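Local coordinates for protein triacylglycerol lipase (Clostridium botulinum, PDB 5AH1) that hydrolyses ester bonds, as a zinc-binding triacylglycerol lipase of the alpha/beta-hydrolase clan that also breaks down synthetic polyesters, at residues 28-32 and 358-362; 234-239 and 362-368; 342-346 and 380-384. All blocks are in the same frame, centred on the assembly; numbering follows the deposited sequence. Where two conformers were deposited one is given.

The modelled chain starts at I28, and contact 1 at once closes its longest loop, laying the N-terminal 28-32 against helix 357-363 some 326 residues later. Contact 2 ties helix 235-239, which follows strand 221-227 of the central parallel sheet, to the C-terminal end of the same helix and the loop beyond; it shares L362 with contact 1. Contact 3 joins 342-346, the turn and second-strand start of hairpin 336-338/345-347, to 380-384. Along the chain the three pairs alternate, so every loop crosses the others and none nests. Contacts 1 and 2 share helix 357-363; contact 3 lies beside it, probably bonded through S345 N to G364 O and N383 ND2 to A360 O.

Contact 1 of 3, residues 28-32 and 358-362; sequences IKIPT and PTANL
I30 drives its side chain into the angle between T359 and L362 on helix 357-363 of this alpha/beta-hydrolase, where an extended N-terminal segment runs over a helix near the surface. The tight part is entirely apolar. With CG1 anti to the carbonyl carbon (chi1 -65°) and CD1 carried on in an extended chain, I30 reaches the helix even though its CB does not point there: I30 CD1 lies 3.6 Å from L362 CD1, and on its other flank I30 CD1 comes within 4.0 Å of T359 CG2, the two side chains crossing at about a right angle. A long branched residue suits this place, since it can fill the space between positions one turn apart on the helix. Threonine serves two ends: T359 CG2 supplies a methyl for I30, while OG1 hydrogen-bonds chiefly to G385 O, its one proton shared with F356 O. Y248 of helix 242-257 and L236 and L239 of helix 235-239 also touch I30, extending the apolar cluster.

Toward solvent the packing thins. The side chains of I28 and K29, both exposed, leave CA pointing away from the helix, and I28 meets it chiefly through its carbonyl, with I28 O 4.1 Å from L362 CD2. At the end away from I28 the prolines meet, rigid rings crossing at about a right angle. P31 CD sits 3.7 Å from P358 CG, and the neighbouring P358 CB rests 3.5 Å from the carbonyl oxygen K29 O.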
loop_
_atom_site.group_PDB
_atom_site.type_symbol
_atom_site.label_atom_id
_atom_site.label_comp_id
_atom_site.label_asym_id
_atom_site.label_seq_id
_atom_site.Cartn_x
_atom_site.Cartn_y
_atom_site.Cartn_z
ATOM N N ILE A 28 10.704 22.081 -7.583
ATOM C CA ILE A 28 11.545 22.899 -6.710
ATOM C C ILE A 28 11.196 22.675 -5.235
ATOM O O ILE A 28 12.076 22.375 -4.423
ATOM C CB ILE A 28 11.425 24.417 -7.045
ATOM C CG1 ILE A 28 12.026 24.706 -8.427
ATOM C CG2 ILE A 28 12.111 25.273 -5.966
ATOM C CD1 ILE A 28 12.076 26.196 -8.805
ATOM N N LYS A 29 9.919 22.819 -4.893
ATOM C CA LYS A 29 9.493 22.794 -3.491
ATOM C C LYS A 29 8.250 21.935 -3.272
ATOM O O LYS A 29 7.230 22.111 -3.942
ATOM C CB LYS A 29 9.232 24.221 -3.003
ATOM C CG LYS A 29 9.006 24.330 -1.496
ATOM C CD LYS A 29 8.834 25.781 -1.038
ATOM C CE LYS A 29 10.106 26.600 -1.255
ATOM N NZ LYS A 29 10.012 27.976 -0.675
ATOM N N ILE A 30 8.337 21.008 -2.325
ATOM C CA ILE A 30 7.183 20.181 -2.008
ATOM C C ILE A 30 6.294 20.963 -1.047
ATOM O O ILE A 30 6.727 21.383 0.021
ATOM C CB ILE A 30 7.558 18.811 -1.431
ATOM C CG1 ILE A 30 8.298 18.002 -2.500
ATOM C CG2 ILE A 30 6.304 18.037 -1.025
ATOM C CD1 ILE A 30 8.886 16.701 -1.998
ATOM N N PRO A 31 5.043 21.176 -1.435
ATOM C CA PRO A 31 4.116 21.962 -0.619
ATOM C C PRO A 31 3.688 21.202 0.626
ATOM O O PRO A 31 3.709 19.968 0.643
ATOM C CB PRO A 31 2.931 22.170 -1.558
ATOM C CG PRO A 31 3.067 21.040 -2.543
ATOM C CD PRO A 31 4.443 20.733 -2.700
ATOM N N THR A 32 3.317 21.951 1.651
ATOM C CA THR A 32 2.743 21.396 2.861
ATOM C C THR A 32 1.384 22.069 3.025
ATOM O O THR A 32 0.912 22.776 2.121
ATOM C CB THR A 32 3.626 21.665 4.087
ATOM O OG1 THR A 32 3.731 23.075 4.292
ATOM C CG2 THR A 32 5.023 21.061 3.905
ATOM N N PRO A 358 6.000 18.227 -8.001
ATOM C CA PRO A 358 7.212 18.477 -7.213
ATOM C C PRO A 358 7.817 17.205 -6.625
ATOM O O PRO A 358 9.045 17.094 -6.521
ATOM C CB PRO A 358 6.728 19.417 -6.103
ATOM C CG PRO A 358 5.273 19.218 -6.027
ATOM C CD PRO A 358 4.812 18.865 -7.419
ATOM N N THR A 359 6.974 16.251 -6.247
ATOM C CA THR A 359 7.450 15.009 -5.672
ATOM C C THR A 359 8.172 14.180 -6.736
ATOM O O THR A 359 9.256 13.646 -6.483
ATOM C CB THR A 359 6.301 14.221 -5.030
ATOM O OG1 THR A 359 5.237 14.074 -5.974
ATOM C CG2 THR A 359 5.774 14.961 -3.804
ATOM N N ALA A 360 7.587 14.072 -7.926
ATOM C CA ALA A 360 8.228 13.363 -9.032
ATOM C C ALA A 360 9.552 14.011 -9.400
ATOM O O ALA A 360 10.533 13.331 -9.652
ATOM C CB ALA A 360 7.317 13.344 -10.239
ATOM N N ASN A 361 9.575 15.336 -9.444
ATOM C CA ASN A 361 10.774 16.028 -9.884
ATOM C C ASN A 361 11.879 15.943 -8.826
ATOM O O ASN A 361 13.050 15.797 -9.173
ATOM C CB ASN A 361 10.434 17.462 -10.303
ATOM C CG ASN A 361 9.493 17.491 -11.521
ATOM O OD1 ASN A 361 9.386 16.499 -12.260
ATOM N ND2 ASN A 361 8.791 18.605 -11.714
ATOM N N LEU A 362 11.529 16.012 -7.544
ATOM C CA LEU A 362 12.559 15.841 -6.520
ATOM C C LEU A 362 13.115 14.421 -6.473
ATOM O O LEU A 362 14.318 14.236 -6.412
ATOM C CB LEU A 362 12.068 16.304 -5.135
ATOM C CG LEU A 362 11.971 17.827 -4.943
ATOM C CD1 LEU A 362 11.797 18.163 -3.489
ATOM C CD2 LEU A 362 13.179 18.606 -5.511
#

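Contact 2 of 3, residues 234-239 and 362-368; sequences TTLSDL and LMGRYSR. With K (potassium ion), chain D.
A chi1 of -178° turns the Y366 ring away from its own backbone N and onto helix 235-239, bringing it under L239 CB, while the less common chi1 of L239, 69°, directs that residue's methyls to helix 357-363: L239 CD1 lies 4.0 Å from L362 CD1, and L239 CD2 is 4.0 Å from M363 N. Over one face of the ring, L239 CB makes a CH-pi contact 3.9 Å from the centroid of Y366. T235 CB and D238 CB approach the same ring obliquely, so successive turns of the helix give the tyrosine a broad seat; a large flat side chain suits such a span.

M363, flexible and unbranched, bends at its last torsion and slides its thioether beside the start of the helix, with M363 SD 3.5 Å from T234 OG1. T234 is the N-cap residue: T234 OG1 accepts from L236 N at 3.1 Å, and it also bonds V386 O. T235 OG1 instead donates to a bridging water 2.8 Å from T235 OG1 that in turn donates to M363 O and Y366 O, pinning the turn after helix 357-363.

At the far end R368 NH1 forms a salt bridge with D238 OD2 at 2.8 Å, though its hydrogen bond is bent and weak. D238 OD2 lies at the edge of the guanidinium, near its plane, with the carboxylate turned 32° against it. T310 OG1 bonds both D238 OD2 and R368 NH2, and P374 O takes NH2 as well. S237 O and D238 O bind a potassium ion with M240 O, and its positive charge may balance the partial negative charge of these carbonyls.

Helix 235-239, between strand 221-227 and helix 242-257 in the chain, packs on the end of helix 357-363 and its following loop, with T310 of helix 310-317 joining the salt bridge.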
loop_
_atom_site.group_PDB
_atom_site.type_symbol
_atom_site.label_atom_id
_atom_site.label_comp_id
_atom_site.label_asym_id
_atom_site.label_seq_id
_atom_site.Cartn_x
_atom_site.Cartn_y
_atom_site.Cartn_z
ATOM N N THR A 234 10.759 4.361 -0.757
ATOM C CA THR A 234 10.704 5.451 -1.692
ATOM C C THR A 234 11.600 6.570 -1.204
ATOM O O THR A 234 11.575 6.947 -0.033
ATOM C CB THR A 234 9.272 5.987 -1.894
ATOM O OG1 THR A 234 9.380 7.205 -2.618
ATOM C CG2 THR A 234 8.519 6.216 -0.568
ATOM N N THR A 235 12.374 7.130 -2.127
ATOM C CA THR A 235 13.250 8.237 -1.766
ATOM C C THR A 235 12.477 9.519 -1.478
ATOM O O THR A 235 13.044 10.458 -0.945
ATOM C CB THR A 235 14.355 8.483 -2.799
ATOM O OG1 THR A 235 13.791 8.904 -4.042
ATOM C CG2 THR A 235 15.229 7.247 -2.981
ATOM N N LEU A 236 11.175 9.529 -1.741
ATOM C CA LEU A 236 10.343 10.647 -1.295
ATOM C C LEU A 236 10.378 10.759 0.226
ATOM O O LEU A 236 10.455 11.863 0.783
ATOM C CB LEU A 236 8.905 10.521 -1.790
ATOM C CG LEU A 236 8.003 11.725 -1.492
ATOM C CD1 LEU A 236 8.552 13.003 -2.110
ATOM C CD2 LEU A 236 6.610 11.443 -1.985
ATOM N N SER A 237 10.354 9.626 0.924
ATOM C CA SER A 237 10.521 9.684 2.363
ATOM C C SER A 237 11.952 10.092 2.721
ATOM O O SER A 237 12.153 10.955 3.582
ATOM C CB SER A 237 10.153 8.379 3.054
ATOM O OG SER A 237 10.435 8.536 4.433
ATOM N N ASP A 238 12.950 9.483 2.089
ATOM C CA ASP A 238 14.338 9.797 2.403
ATOM C C ASP A 238 14.615 11.309 2.341
ATOM O O ASP A 238 15.284 11.864 3.204
ATOM C CB ASP A 238 15.289 9.123 1.425
ATOM C CG ASP A 238 15.252 7.606 1.470
ATOM O OD1 ASP A 238 14.455 7.004 2.190
ATOM O OD2 ASP A 238 16.034 6.997 0.717
ATOM N N LEU A 239 14.088 11.969 1.315
ATOM C CA LEU A 239 14.477 13.328 1.000
ATOM C C LEU A 239 13.715 14.395 1.814
ATOM O O LEU A 239 14.161 15.541 1.876
ATOM C CB LEU A 239 14.385 13.610 -0.510
ATOM C CG LEU A 239 13.016 13.683 -1.189
ATOM C CD1 LEU A 239 12.404 15.073 -1.094
ATOM C CD2 LEU A 239 13.164 13.285 -2.633
ATOM N N LEU A 362 11.529 16.012 -7.544
ATOM C CA LEU A 362 12.559 15.841 -6.520
ATOM C C LEU A 362 13.115 14.421 -6.473
ATOM O O LEU A 362 14.318 14.236 -6.412
ATOM C CB LEU A 362 12.068 16.304 -5.135
ATOM C CG LEU A 362 11.971 17.827 -4.943
ATOM C CD1 LEU A 362 11.797 18.163 -3.489
ATOM C CD2 LEU A 362 13.179 18.606 -5.511
ATOM N N MET A 363 12.255 13.412 -6.508
ATOM C CA MET A 363 12.754 12.049 -6.588
ATOM C C MET A 363 13.574 11.850 -7.865
ATOM O O MET A 363 14.543 11.104 -7.883
ATOM C CB MET A 363 11.605 11.044 -6.607
ATOM C CG MET A 363 11.055 10.668 -5.251
ATOM S SD MET A 363 9.832 9.324 -5.365
ATOM C CE MET A 363 8.527 10.307 -5.953
ATOM N N GLY A 364 13.162 12.523 -8.935
ATOM C CA GLY A 364 13.778 12.356 -10.240
ATOM C C GLY A 364 15.183 12.919 -10.358
ATOM O O GLY A 364 15.821 12.765 -11.401
ATOM N N ARG A 365 15.672 13.556 -9.299
ATOM C CA ARG A 365 17.053 14.037 -9.284
ATOM C C ARG A 365 17.751 13.767 -7.958
ATOM O O ARG A 365 18.819 14.325 -7.681
ATOM C CB ARG A 365 17.104 15.529 -9.589
ATOM C CG ARG A 365 16.493 16.420 -8.508
ATOM C CD ARG A 365 16.311 17.842 -9.025
ATOM N NE ARG A 365 15.399 17.830 -10.161
ATOM C CZ ARG A 365 15.341 18.760 -11.103
ATOM N NH1 ARG A 365 16.155 19.808 -11.052
ATOM N NH2 ARG A 365 14.466 18.625 -12.097
ATOM N N TYR A 366 17.153 12.909 -7.137
ATOM C CA TYR A 366 17.700 12.616 -5.814
ATOM C C TYR A 366 18.653 11.427 -5.847
ATOM O O TYR A 366 18.260 10.307 -6.178
ATOM C CB TYR A 366 16.577 12.342 -4.819
ATOM C CG TYR A 366 17.052 12.075 -3.405
ATOM C CD1 TYR A 366 17.320 13.113 -2.541
ATOM C CD2 TYR A 366 17.233 10.792 -2.939
ATOM C CE1 TYR A 366 17.760 12.875 -1.245
ATOM C CE2 TYR A 366 17.654 10.535 -1.653
ATOM C CZ TYR A 366 17.916 11.575 -0.810
ATOM O OH TYR A 366 18.320 11.315 0.479
ATOM N N SER A 367 19.902 11.709 -5.494
ATOM C CA SER A 367 20.934 10.701 -5.320
ATOM C C SER A 367 21.408 10.681 -3.885
ATOM O O SER A 367 21.158 11.622 -3.119
ATOM C CB SER A 367 22.125 11.009 -6.216
ATOM O OG SER A 367 21.754 10.902 -7.567
ATOM N N ARG A 368 22.108 9.614 -3.525
ATOM C CA ARG A 368 22.712 9.532 -2.201
ATOM C C ARG A 368 23.760 8.436 -2.159
ATOM O O ARG A 368 23.496 7.287 -2.546
ATOM C CB ARG A 368 21.640 9.250 -1.139
ATOM C CG ARG A 368 22.171 9.267 0.280
ATOM C CD ARG A 368 21.135 8.827 1.282
ATOM N NE ARG A 368 20.774 7.430 1.061
ATOM C CZ ARG A 368 19.567 6.922 1.227
ATOM N NH1 ARG A 368 18.563 7.692 1.618
ATOM N NH2 ARG A 368 19.360 5.642 0.980
HETATM K K K D . 13.897 11.910 5.514
HETATM O O HOH W 1 15.572 9.192 -6.138
#

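Contact 3 of 3, residues 342-346 and 380-384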
loop_
_atom_site.group_PDB
_atom_site.type_symbol
_atom_site.label_atom_id
_atom_site.label_comp_id
_atom_site.label_asym_id
_atom_site.label_seq_id
_atom_site.Cartn_x
_atom_site.Cartn_y
_atom_site.Cartn_z
ATOM N N THR A 342 19.613 16.792 -18.650
ATOM C CA THR A 342 20.328 16.476 -17.411
ATOM C C THR A 342 20.339 14.996 -17.027
ATOM O O THR A 342 21.091 14.606 -16.128
ATOM C CB THR A 342 19.678 17.173 -16.225
ATOM O OG1 THR A 342 18.314 16.749 -16.139
ATOM C CG2 THR A 342 19.763 18.691 -16.352
ATOM N N GLY A 343 19.492 14.182 -17.642
ATOM C CA GLY A 343 19.358 12.803 -17.223
ATOM C C GLY A 343 18.392 12.606 -16.065
ATOM O O GLY A 343 18.087 11.471 -15.703
ATOM N N HIS A 344 17.901 13.692 -15.480
ATOM C CA HIS A 344 16.925 13.593 -14.399
ATOM C C HIS A 344 15.590 13.111 -14.955
ATOM O O HIS A 344 15.301 13.299 -16.134
ATOM C CB HIS A 344 16.725 14.944 -13.726
ATOM C CG HIS A 344 17.947 15.453 -13.036
ATOM N ND1 HIS A 344 18.224 16.797 -12.906
ATOM C CD2 HIS A 344 18.966 14.797 -12.434
ATOM C CE1 HIS A 344 19.364 16.947 -12.256
ATOM N NE2 HIS A 344 19.837 15.750 -11.960
ATOM N N SER A 345 14.783 12.480 -14.100
ATOM C CA SER A 345 13.404 12.131 -14.449
ATOM C C SER A 345 12.469 13.257 -14.039
ATOM O O SER A 345 12.606 13.829 -12.955
ATOM C CB SER A 345 12.956 10.828 -13.788
ATOM O OG SER A 345 13.541 9.695 -14.410
ATOM N N VAL A 346 11.527 13.570 -14.916
ATOM C CA VAL A 346 10.558 14.634 -14.696
ATOM C C VAL A 346 9.157 14.155 -15.026
ATOM O O VAL A 346 8.971 13.207 -15.791
ATOM C CB VAL A 346 10.885 15.877 -15.537
ATOM C CG1 VAL A 346 12.242 16.397 -15.153
ATOM C CG2 VAL A 346 10.843 15.561 -17.016
ATOM N N TRP A 380 17.244 5.040 -9.828
ATOM C CA TRP A 380 16.151 5.345 -8.912
ATOM C C TRP A 380 15.319 6.536 -9.376
ATOM O O TRP A 380 14.278 6.816 -8.811
ATOM C CB TRP A 380 16.690 5.612 -7.512
ATOM C CG TRP A 380 17.113 4.377 -6.804
ATOM C CD1 TRP A 380 18.238 3.638 -7.023
ATOM C CD2 TRP A 380 16.424 3.745 -5.730
ATOM N NE1 TRP A 380 18.286 2.590 -6.160
ATOM C CE2 TRP A 380 17.172 2.619 -5.357
ATOM C CE3 TRP A 380 15.224 4.008 -5.062
ATOM C CZ2 TRP A 380 16.784 1.776 -4.313
ATOM C CZ3 TRP A 380 14.827 3.164 -4.055
ATOM C CH2 TRP A 380 15.590 2.049 -3.695
ATOM N N PHE A 381 15.783 7.272 -10.379
ATOM C CA PHE A 381 15.084 8.484 -10.774
ATOM C C PHE A 381 13.646 8.289 -11.312
ATOM O O PHE A 381 12.747 9.049 -10.944
ATOM C CB PHE A 381 15.889 9.314 -11.781
ATOM C CG PHE A 381 17.199 9.870 -11.258
ATOM C CD1 PHE A 381 17.537 9.900 -9.909
ATOM C CD2 PHE A 381 18.107 10.387 -12.162
ATOM C CE1 PHE A 381 18.766 10.429 -9.499
ATOM C CE2 PHE A 381 19.312 10.904 -11.764
ATOM C CZ PHE A 381 19.641 10.921 -10.432
ATOM N N PRO A 382 13.421 7.318 -12.214
ATOM C CA PRO A 382 12.049 7.168 -12.725
ATOM C C PRO A 382 11.067 6.854 -11.604
ATOM O O PRO A 382 11.374 6.079 -10.687
ATOM C CB PRO A 382 12.166 6.007 -13.726
ATOM C CG PRO A 382 13.608 6.070 -14.187
ATOM C CD PRO A 382 14.375 6.469 -12.948
ATOM N N ASN A 383 9.873 7.424 -11.689
ATOM C CA ASN A 383 8.889 7.228 -10.627
ATOM C C ASN A 383 7.462 7.459 -11.127
ATOM O O ASN A 383 7.245 7.734 -12.311
ATOM C CB ASN A 383 9.254 8.099 -9.402
ATOM C CG ASN A 383 9.141 9.585 -9.672
ATOM O OD1 ASN A 383 8.041 10.146 -9.658
ATOM N ND2 ASN A 383 10.277 10.236 -9.932
ATOM N N ASP A 384 6.506 7.296 -10.218
ATOM C CA ASP A 384 5.082 7.478 -10.527
ATOM C C ASP A 384 4.473 8.654 -9.766
ATOM O O ASP A 384 3.246 8.766 -9.656
ATOM C CB ASP A 384 4.287 6.194 -10.242
ATOM C CG ASP A 384 4.221 5.854 -8.762
ATOM O OD1 ASP A 384 4.755 6.638 -7.934
ATOM O OD2 ASP A 384 3.669 4.788 -8.421
#
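F381 reaches from its loop toward the residues that lead into strand 345-347, and its side chain can be followed outward. CB meets the hydroxyl first, F381 CB lying 3.5 Å from S345 OG. A chi1 of -64° sends the ring past S345 toward G343 and H344. F381 CG lies 3.2 Å from G364 O. On one side F381 CE1 is 3.4 Å from Y366 O; on the other F381 CD2 is 3.7 Å from G343 O, which sits near the ring plane at its edge. Farther out, F381 CE2 is 4.0 Å from H344 CD2. The two rings form an offset edge-to-face pair, the imidazole edge toward the phenyl face, with planes at 72°. T342 CB lies over the rim of one imidazole face, consistent with the ST turn in which T342 OG1 accepts from H344 N. G343 suits the bend because at its backbone angles a CB would press on the carbonyl oxygen of T342.

Small S345 lets the loop approach: S345 CB lies 3.4 Å from F381 O. S345 OG sits 3.2 Å from P382 N, but proline has no hydrogen there to give, so this is packing alone. F381 O is instead taken by N383 ND2 at 2.9 Å, and ND2 also donates to A360 O. The chemistry therefore implies a junction held between the segments by aromatic and van der Waals contact, with its polar bonds made within each segment or to neighbours such as G364, whose backbone pairs with S345.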